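PDB 1MA1: superoxide dismutase from Methanothermobacter thermautotrophicus, which destroys superoxide radicals by dismutation to hydrogen peroxide and dioxygen, using one bound iron ion per subunit. Local coordinates for residues A[29-32]-A[33-37]; A[77-80]-A[81-85]; A[166-170]-A[171-175]. All coordinates share one frame; numbering follows the deposited sequence.

Contact 1: A[29-32]-A[33-37]; sequences QLTI and HHQKH. With FE (Fe (III) ion), chain G.
H33 rises from the helix one turn after Q29 and carries the metal bond of this stretch: its NE2 binds the iron(III) ion at 2.1 Å. The ion also holds a water and is shared with H81, D167 and H171. CG of H33 lies anti to the backbone N (chi1 -166°), which carries the imidazole off the helix flank with its distal nitrogen leading. Behind that ring the backbone is held by ordinary helical bonds, H33 N to Q29 O at 3.3 Å and H34 N to L30 O at 3.0 Å. I32 O takes K36 N at 2.9 Å and, weakly, H37 N at 3.5 Å, in keeping with the wider pi-type turn at 33-37. Side chains four residues apart pack in pairs. CG1 of I32 meets CG of K36 at 3.7 Å, the two chains crossing at about a right angle, and the lysine chain bends at its second torsion (chi2 -56°). T31 and Q35 run side by side, the methyl CG2 lying 3.9 Å from OE1 of the amide. In the next shell, the hydroxyl of Y18 meets both H34 ND1 and Q35 NE2, while Q29 OE1 accepts from D176 N. H37 stacks on H171, and its NE2 is hydrogen-bonded to Y174 OH of the second subunit, which places this stretch at a subunit boundary. A histidine ligand here is characteristic of the iron/manganese superoxide dismutase fold, in which the first long helix of the alpha-hairpin domain supplies one ligand of the metal.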
loop_
_atom_site.group_PDB
_atom_site.type_symbol
_atom_site.label_atom_id
_atom_site.label_comp_id
_atom_site.label_asym_id
_atom_site.label_seq_id
_atom_site.Cartn_x
_atom_site.Cartn_y
_atom_site.Cartn_z
ATOM N N GLN A 29 -13.387 26.390 3.667
ATOM C CA GLN A 29 -12.739 25.093 3.843
ATOM C C GLN A 29 -13.768 23.961 3.866
ATOM O O GLN A 29 -13.604 22.944 3.191
ATOM C CB GLN A 29 -11.926 25.077 5.144
ATOM C CG GLN A 29 -11.121 23.792 5.332
ATOM C CD GLN A 29 -10.072 23.607 4.245
ATOM O OE1 GLN A 29 -8.931 24.065 4.372
ATOM N NE2 GLN A 29 -10.465 22.953 3.155
ATOM N N LEU A 30 -14.826 24.154 4.648
ATOM C CA LEU A 30 -15.836 23.127 4.860
ATOM C C LEU A 30 -16.655 22.904 3.589
ATOM O O LEU A 30 -17.011 21.777 3.245
ATOM C CB LEU A 30 -16.760 23.553 5.997
ATOM C CG LEU A 30 -17.330 22.473 6.915
ATOM C CD1 LEU A 30 -18.454 23.079 7.740
ATOM C CD2 LEU A 30 -17.855 21.315 6.094
ATOM N N THR A 31 -16.959 23.987 2.889
ATOM C CA THR A 31 -17.869 23.914 1.763
ATOM C C THR A 31 -17.272 23.092 0.634
ATOM O O THR A 31 -17.936 22.239 0.042
ATOM C CB THR A 31 -18.178 25.301 1.245
ATOM O OG1 THR A 31 -18.779 26.054 2.300
ATOM C CG2 THR A 31 -19.107 25.232 0.049
ATOM N N ILE A 32 -16.010 23.343 0.332
ATOM C CA ILE A 32 -15.383 22.621 -0.749
ATOM C C ILE A 32 -14.992 21.163 -0.394
ATOM O O ILE A 32 -15.095 20.277 -1.255
ATOM C CB ILE A 32 -14.172 23.453 -1.308
ATOM C CG1 ILE A 32 -13.290 22.575 -2.187
ATOM C CG2 ILE A 32 -13.397 24.082 -0.181
ATOM C CD1 ILE A 32 -12.121 23.315 -2.816
ATOM N N HIS A 33 -14.589 20.908 0.856
ATOM C CA HIS A 33 -14.356 19.538 1.331
ATOM C C HIS A 33 -15.622 18.728 1.099
ATOM O O HIS A 33 -15.573 17.614 0.566
ATOM C CB HIS A 33 -14.012 19.525 2.842
ATOM C CG HIS A 33 -13.436 18.235 3.356
ATOM N ND1 HIS A 33 -12.820 18.153 4.579
ATOM C CD2 HIS A 33 -13.351 16.985 2.822
ATOM C CE1 HIS A 33 -12.374 16.924 4.782
ATOM N NE2 HIS A 33 -12.683 16.187 3.729
ATOM N N HIS A 34 -16.756 19.296 1.505
ATOM C CA HIS A 34 -18.030 18.595 1.437
ATOM C C HIS A 34 -18.500 18.447 0.006
ATOM O O HIS A 34 -18.887 17.360 -0.418
ATOM C CB HIS A 34 -19.089 19.342 2.234
ATOM C CG HIS A 34 -20.419 18.659 2.259
ATOM N ND1 HIS A 34 -21.589 19.278 1.874
ATOM C CD2 HIS A 34 -20.769 17.398 2.625
ATOM C CE1 HIS A 34 -22.598 18.439 1.999
ATOM N NE2 HIS A 34 -22.125 17.290 2.455
ATOM N N GLN A 35 -18.457 19.536 -0.753
ATOM C CA GLN A 35 -19.228 19.594 -1.984
ATOM C C GLN A 35 -18.434 19.142 -3.175
ATOM O O GLN A 35 -19.010 18.755 -4.190
ATOM C CB GLN A 35 -19.729 21.004 -2.247
ATOM C CG GLN A 35 -20.484 21.579 -1.097
ATOM C CD GLN A 35 -21.511 22.570 -1.550
ATOM O OE1 GLN A 35 -21.309 23.279 -2.545
ATOM N NE2 GLN A 35 -22.632 22.639 -0.823
ATOM N N LYS A 36 -17.114 19.211 -3.056
ATOM C CA LYS A 36 -16.240 18.730 -4.120
ATOM C C LYS A 36 -15.702 17.321 -3.864
ATOM O O LYS A 36 -15.906 16.411 -4.671
ATOM C CB LYS A 36 -15.080 19.692 -4.321
ATOM C CG LYS A 36 -15.522 21.061 -4.741
ATOM C CD LYS A 36 -16.352 20.975 -6.000
ATOM C CE LYS A 36 -16.931 22.334 -6.363
ATOM N NZ LYS A 36 -17.665 22.308 -7.653
ATOM N N HIS A 37 -15.022 17.135 -2.742
ATOM C CA HIS A 37 -14.330 15.877 -2.496
ATOM C C HIS A 37 -15.293 14.780 -2.060
ATOM O O HIS A 37 -15.352 13.714 -2.677
ATOM C CB HIS A 37 -13.221 16.071 -1.452
ATOM C CG HIS A 37 -12.144 17.006 -1.908
ATOM N ND1 HIS A 37 -11.256 16.685 -2.912
ATOM C CD2 HIS A 37 -11.872 18.291 -1.568
ATOM C CE1 HIS A 37 -10.489 17.730 -3.175
ATOM N NE2 HIS A 37 -10.846 18.717 -2.372
HETATM FE FE FE G . -11.515 14.613 2.927
HETATM O O HOH W 1 -10.661 12.981 2.403
#

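Contact 2: A[77-80]-A[81-85]; sequences GYVL and HLFFW. With FE (Fe (III) ion), chain G.
G77 O is gripped twice by H81, once through the backbone N at 3.2 Å and once through the ring atom ND1 at 2.9 Å, the two donors reaching it from opposite faces of the carbonyl plane. The ring bond is fairly straight (157°), and the oxygen lies almost in the imidazole plane, at its edge. CG of H81 stands anti to its carbonyl carbon (chi1 -78°), which turns ND1 back along the helix to the preceding turn. The bond at ND1 and the iron(III) ion at NE2, 2.1 Å away, together fix the rotation of the ring. Regular helical bonds continue beyond it, from L82 N to Y78 O, F83 N to V79 O, and F84 N to L80 O.

Apolar contacts follow the same four-residue spacing. V79 and F83 lie side by side, CG1 of the valine 3.9 Å from CE1 of the phenyl ring, and V79 O sits at that ring's edge, 3.2 Å from F83 CD1. Looser is the approach of Y78 CE2 to L82 CD2, at 4.3 Å.

Around this stretch of helix 64-86, Y78 leans on V42 of helix 27-57, and W85 meets H33 there edge-to-face. F84 packs on strand 164-167 and helix 181-188, while V79 and L80 rest on F160 and P158 of the third subunit.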
loop_
_atom_site.group_PDB
_atom_site.type_symbol
_atom_site.label_atom_id
_atom_site.label_comp_id
_atom_site.label_asym_id
_atom_site.label_seq_id
_atom_site.Cartn_x
_atom_site.Cartn_y
_atom_site.Cartn_z
ATOM N N GLY A 77 -13.748 6.427 1.239
ATOM C CA GLY A 77 -13.965 7.855 1.182
ATOM C C GLY A 77 -15.347 8.277 1.639
ATOM O O GLY A 77 -15.481 9.137 2.512
ATOM N N TYR A 78 -16.381 7.678 1.055
ATOM C CA TYR A 78 -17.745 8.012 1.422
ATOM C C TYR A 78 -18.021 7.786 2.912
ATOM O O TYR A 78 -18.571 8.661 3.584
ATOM C CB TYR A 78 -18.730 7.179 0.618
ATOM C CG TYR A 78 -20.158 7.336 1.090
ATOM C CD1 TYR A 78 -20.949 8.381 0.634
ATOM C CD2 TYR A 78 -20.701 6.450 2.023
ATOM C CE1 TYR A 78 -22.243 8.544 1.085
ATOM C CE2 TYR A 78 -21.989 6.606 2.482
ATOM C CZ TYR A 78 -22.757 7.654 2.013
ATOM O OH TYR A 78 -24.036 7.807 2.490
ATOM N N VAL A 79 -17.666 6.600 3.405
ATOM C CA VAL A 79 -17.963 6.217 4.784
ATOM C C VAL A 79 -17.228 7.086 5.802
ATOM O O VAL A 79 -17.835 7.553 6.754
ATOM C CB VAL A 79 -17.591 4.737 5.064
ATOM C CG1 VAL A 79 -17.806 4.430 6.522
ATOM C CG2 VAL A 79 -18.441 3.806 4.230
ATOM N N LEU A 80 -15.935 7.305 5.602
ATOM C CA LEU A 80 -15.152 8.116 6.539
ATOM C C LEU A 80 -15.588 9.585 6.614
ATOM O O LEU A 80 -15.626 10.162 7.714
ATOM C CB LEU A 80 -13.653 8.047 6.191
ATOM C CG LEU A 80 -12.987 6.702 6.477
ATOM C CD1 LEU A 80 -11.589 6.637 5.938
ATOM C CD2 LEU A 80 -12.981 6.489 7.963
ATOM N N HIS A 81 -15.915 10.193 5.463
ATOM C CA HIS A 81 -16.392 11.577 5.485
ATOM C C HIS A 81 -17.734 11.605 6.213
ATOM O O HIS A 81 -18.013 12.527 6.974
ATOM C CB HIS A 81 -16.509 12.186 4.066
ATOM C CG HIS A 81 -15.195 12.620 3.474
ATOM N ND1 HIS A 81 -14.340 11.738 2.853
ATOM C CD2 HIS A 81 -14.601 13.842 3.370
ATOM C CE1 HIS A 81 -13.286 12.392 2.385
ATOM N NE2 HIS A 81 -13.418 13.673 2.683
ATOM N N LEU A 82 -18.545 10.575 6.023
ATOM C CA LEU A 82 -19.827 10.514 6.714
ATOM C C LEU A 82 -19.687 10.584 8.239
ATOM O O LEU A 82 -20.372 11.373 8.882
ATOM C CB LEU A 82 -20.578 9.237 6.356
ATOM C CG LEU A 82 -21.978 9.071 6.971
ATOM C CD1 LEU A 82 -22.886 10.186 6.448
ATOM C CD2 LEU A 82 -22.569 7.704 6.588
ATOM N N PHE A 83 -18.816 9.758 8.815
ATOM C CA PHE A 83 -18.584 9.788 10.257
ATOM C C PHE A 83 -17.856 11.050 10.701
ATOM O O PHE A 83 -18.028 11.501 11.831
ATOM C CB PHE A 83 -17.779 8.556 10.712
ATOM C CG PHE A 83 -18.581 7.283 10.776
ATOM C CD1 PHE A 83 -19.010 6.645 9.614
ATOM C CD2 PHE A 83 -18.922 6.722 12.000
ATOM C CE1 PHE A 83 -19.762 5.477 9.675
ATOM C CE2 PHE A 83 -19.680 5.550 12.065
ATOM C CZ PHE A 83 -20.100 4.930 10.899
ATOM N N PHE A 84 -17.035 11.604 9.811
ATOM C CA PHE A 84 -16.241 12.791 10.119
ATOM C C PHE A 84 -17.167 13.965 10.412
ATOM O O PHE A 84 -17.077 14.577 11.470
ATOM C CB PHE A 84 -15.322 13.128 8.941
ATOM C CG PHE A 84 -14.420 14.311 9.183
ATOM C CD1 PHE A 84 -13.608 14.365 10.309
ATOM C CD2 PHE A 84 -14.361 15.357 8.273
ATOM C CE1 PHE A 84 -12.744 15.449 10.520
ATOM C CE2 PHE A 84 -13.501 16.439 8.465
ATOM C CZ PHE A 84 -12.689 16.486 9.596
ATOM N N TRP A 85 -18.063 14.272 9.478
ATOM C CA TRP A 85 -19.018 15.360 9.666
ATOM C C TRP A 85 -19.782 15.130 10.962
ATOM O O TRP A 85 -20.081 16.063 11.714
ATOM C CB TRP A 85 -20.004 15.415 8.501
ATOM C CG TRP A 85 -19.381 15.481 7.150
ATOM C CD1 TRP A 85 -19.781 14.806 6.042
ATOM C CD2 TRP A 85 -18.260 16.274 6.755
ATOM N NE1 TRP A 85 -18.977 15.122 4.970
ATOM C CE2 TRP A 85 -18.033 16.023 5.380
ATOM C CE3 TRP A 85 -17.424 17.174 7.423
ATOM C CZ2 TRP A 85 -17.012 16.634 4.670
ATOM C CZ3 TRP A 85 -16.403 17.789 6.710
ATOM C CH2 TRP A 85 -16.204 17.514 5.350
HETATM FE FE FE G . -11.515 14.613 2.927
HETATM O O HOH W 1 -10.661 12.981 2.403
#

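Contact 3: A[166-170]-A[171-175]; sequences LDVWE and HAYYI. With FE (Fe (III) ion), chain G.
Two ligands of the iron site, D167 and H171, stand four residues apart in the sequence DVWEHAYY, the family signature. OD2 of D167 binds the metal at 1.9 Å and NE2 of H171 at 2.1 Å, with carboxylate and imidazole planes nearly perpendicular (87°). The other carboxylate oxygen, OD1, accepts W169 N at 2.9 Å, an Asx turn. W169 lays its CB over one face of the H171 ring, a CH-pi contact 3.8 Å from the centroid; the indole's five-membered ring runs near-parallel to it (19°) but displaced, centroids 5.0 Å apart. A172 N to W169 O closes a turn round H171, while E170 O receives both Y173 N, at 3.1 Å from above its carbonyl plane, and Y174 N at 2.9 Å. CG of Y173 stands between its backbone N and carbonyl carbon (chi1 62°), turning one ring face to E170 CA, 4.1 Å from the centroid. Replacing Y173 with alanine would probably leave E170 CA without the ring it covers and R181, hydrogen-bonded to the tyrosine hydroxyl, without that partner. E170 OE1 accepts the backbone N of H171 of the second subunit, and reciprocally, as in the glutamate-histidine bridge of iron/manganese superoxide dismutases.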
loop_
_atom_site.group_PDB
_atom_site.type_symbol
_atom_site.label_atom_id
_atom_site.label_comp_id
_atom_site.label_asym_id
_atom_site.label_seq_id
_atom_site.Cartn_x
_atom_site.Cartn_y
_atom_site.Cartn_z
ATOM N N LEU A 166 -10.803 11.610 12.140
ATOM C CA LEU A 166 -10.216 12.907 11.826
ATOM C C LEU A 166 -9.539 12.914 10.442
ATOM O O LEU A 166 -8.514 12.258 10.248
ATOM C CB LEU A 166 -9.195 13.270 12.914
ATOM C CG LEU A 166 -8.330 14.488 12.640
ATOM C CD1 LEU A 166 -9.221 15.681 12.324
ATOM C CD2 LEU A 166 -7.428 14.739 13.834
ATOM N N ASP A 167 -10.114 13.646 9.484
ATOM C CA ASP A 167 -9.564 13.680 8.132
ATOM C C ASP A 167 -8.255 14.459 8.175
ATOM O O ASP A 167 -8.169 15.519 8.793
ATOM C CB ASP A 167 -10.563 14.325 7.144
ATOM C CG ASP A 167 -10.128 14.187 5.678
ATOM O OD1 ASP A 167 -9.028 13.652 5.460
ATOM O OD2 ASP A 167 -10.863 14.617 4.736
ATOM N N VAL A 168 -7.235 13.938 7.512
ATOM C CA VAL A 168 -5.970 14.628 7.489
ATOM C C VAL A 168 -5.355 14.592 6.080
ATOM O O VAL A 168 -4.186 14.958 5.880
ATOM C CB VAL A 168 -5.044 13.999 8.571
ATOM C CG1 VAL A 168 -4.206 12.853 7.990
ATOM C CG2 VAL A 168 -4.214 15.079 9.219
ATOM N N TRP A 169 -6.153 14.152 5.104
ATOM C CA TRP A 169 -5.968 14.579 3.713
ATOM C C TRP A 169 -5.681 16.082 3.654
ATOM O O TRP A 169 -6.265 16.866 4.399
ATOM C CB TRP A 169 -7.221 14.298 2.867
ATOM C CG TRP A 169 -7.427 12.861 2.490
ATOM C CD1 TRP A 169 -7.657 11.811 3.331
ATOM C CD2 TRP A 169 -7.433 12.319 1.163
ATOM N NE1 TRP A 169 -7.802 10.656 2.620
ATOM C CE2 TRP A 169 -7.672 10.934 1.282
ATOM C CE3 TRP A 169 -7.264 12.871 -0.117
ATOM C CZ2 TRP A 169 -7.745 10.086 0.164
ATOM C CZ3 TRP A 169 -7.337 12.027 -1.226
ATOM C CH2 TRP A 169 -7.574 10.652 -1.074
ATOM N N GLU A 170 -4.794 16.485 2.754
ATOM C CA GLU A 170 -4.447 17.884 2.652
ATOM C C GLU A 170 -5.667 18.740 2.278
ATOM O O GLU A 170 -5.795 19.883 2.749
ATOM C CB GLU A 170 -3.298 18.065 1.655
ATOM C CG GLU A 170 -1.995 17.408 2.156
ATOM C CD GLU A 170 -0.823 17.489 1.172
ATOM O OE1 GLU A 170 -0.987 17.119 -0.015
ATOM O OE2 GLU A 170 0.275 17.912 1.584
ATOM N N HIS A 171 -6.578 18.195 1.467
ATOM C CA HIS A 171 -7.768 18.965 1.112
ATOM C C HIS A 171 -8.603 19.378 2.324
ATOM O O HIS A 171 -9.415 20.291 2.240
ATOM C CB HIS A 171 -8.639 18.252 0.008
ATOM C CG HIS A 171 -9.255 16.934 0.390
ATOM N ND1 HIS A 171 -9.410 15.926 -0.530
ATOM C CD2 HIS A 171 -9.824 16.479 1.536
ATOM C CE1 HIS A 171 -10.046 14.906 0.023
ATOM N NE2 HIS A 171 -10.312 15.209 1.283
ATOM N N ALA A 172 -8.396 18.731 3.459
ATOM C CA ALA A 172 -9.241 19.023 4.606
ATOM C C ALA A 172 -8.808 20.308 5.336
ATOM O O ALA A 172 -9.555 20.836 6.153
ATOM C CB ALA A 172 -9.259 17.823 5.576
ATOM N N TYR A 173 -7.607 20.807 5.046
ATOM C CA TYR A 173 -7.047 21.881 5.853
ATOM C C TYR A 173 -6.174 22.872 5.093
ATOM O O TYR A 173 -5.788 23.915 5.638
ATOM C CB TYR A 173 -6.249 21.306 7.021
ATOM C CG TYR A 173 -5.049 20.460 6.628
ATOM C CD1 TYR A 173 -3.845 21.048 6.230
ATOM C CD2 TYR A 173 -5.112 19.059 6.681
ATOM C CE1 TYR A 173 -2.749 20.269 5.905
ATOM C CE2 TYR A 173 -4.013 18.269 6.350
ATOM C CZ TYR A 173 -2.840 18.872 5.969
ATOM O OH TYR A 173 -1.754 18.085 5.673
ATOM N N TYR A 174 -5.848 22.560 3.845
ATOM C CA TYR A 174 -4.831 23.352 3.182
ATOM C C TYR A 174 -5.271 24.798 2.972
ATOM O O TYR A 174 -4.441 25.711 2.974
ATOM C CB TYR A 174 -4.416 22.743 1.842
ATOM C CG TYR A 174 -2.936 22.934 1.591
ATOM C CD1 TYR A 174 -1.990 22.119 2.236
ATOM C CD2 TYR A 174 -2.475 23.944 0.743
ATOM C CE1 TYR A 174 -0.627 22.306 2.047
ATOM C CE2 TYR A 174 -1.107 24.139 0.537
ATOM C CZ TYR A 174 -0.193 23.315 1.200
ATOM O OH TYR A 174 1.155 23.510 1.044
ATOM N N ILE A 175 -6.571 25.010 2.807
ATOM C CA ILE A 175 -7.095 26.359 2.618
ATOM C C ILE A 175 -6.904 27.189 3.880
ATOM O O ILE A 175 -6.441 28.320 3.803
ATOM C CB ILE A 175 -8.607 26.330 2.229
ATOM C CG1 ILE A 175 -8.772 25.748 0.815
ATOM C CG2 ILE A 175 -9.183 27.714 2.268
ATOM C CD1 ILE A 175 -10.208 25.618 0.374
HETATM FE FE FE G . -11.515 14.613 2.927
HETATM O O HOH W 1 -10.661 12.981 2.403
#

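From the N terminus the chain passes contact 1 on helix 27-57, then contact 2 on helix 64-86, and much later contact 3, where strand 164-167 leads into helix 174-177. Each is local, spanning one continuous stretch and closing no long loop; they follow in series, neither nesting nor crossing. Their centres lie about 10 to 13 Å apart. The first two belong to the two long helices of the alpha-hairpin domain, joined by L30, H33 and H34 packing on W85. The third belongs to the C-terminal domain and meets the first through Q29 and the second through F84. The iron, bound by H33 and H81 of one domain and D167 and H171 of the other, ties them together.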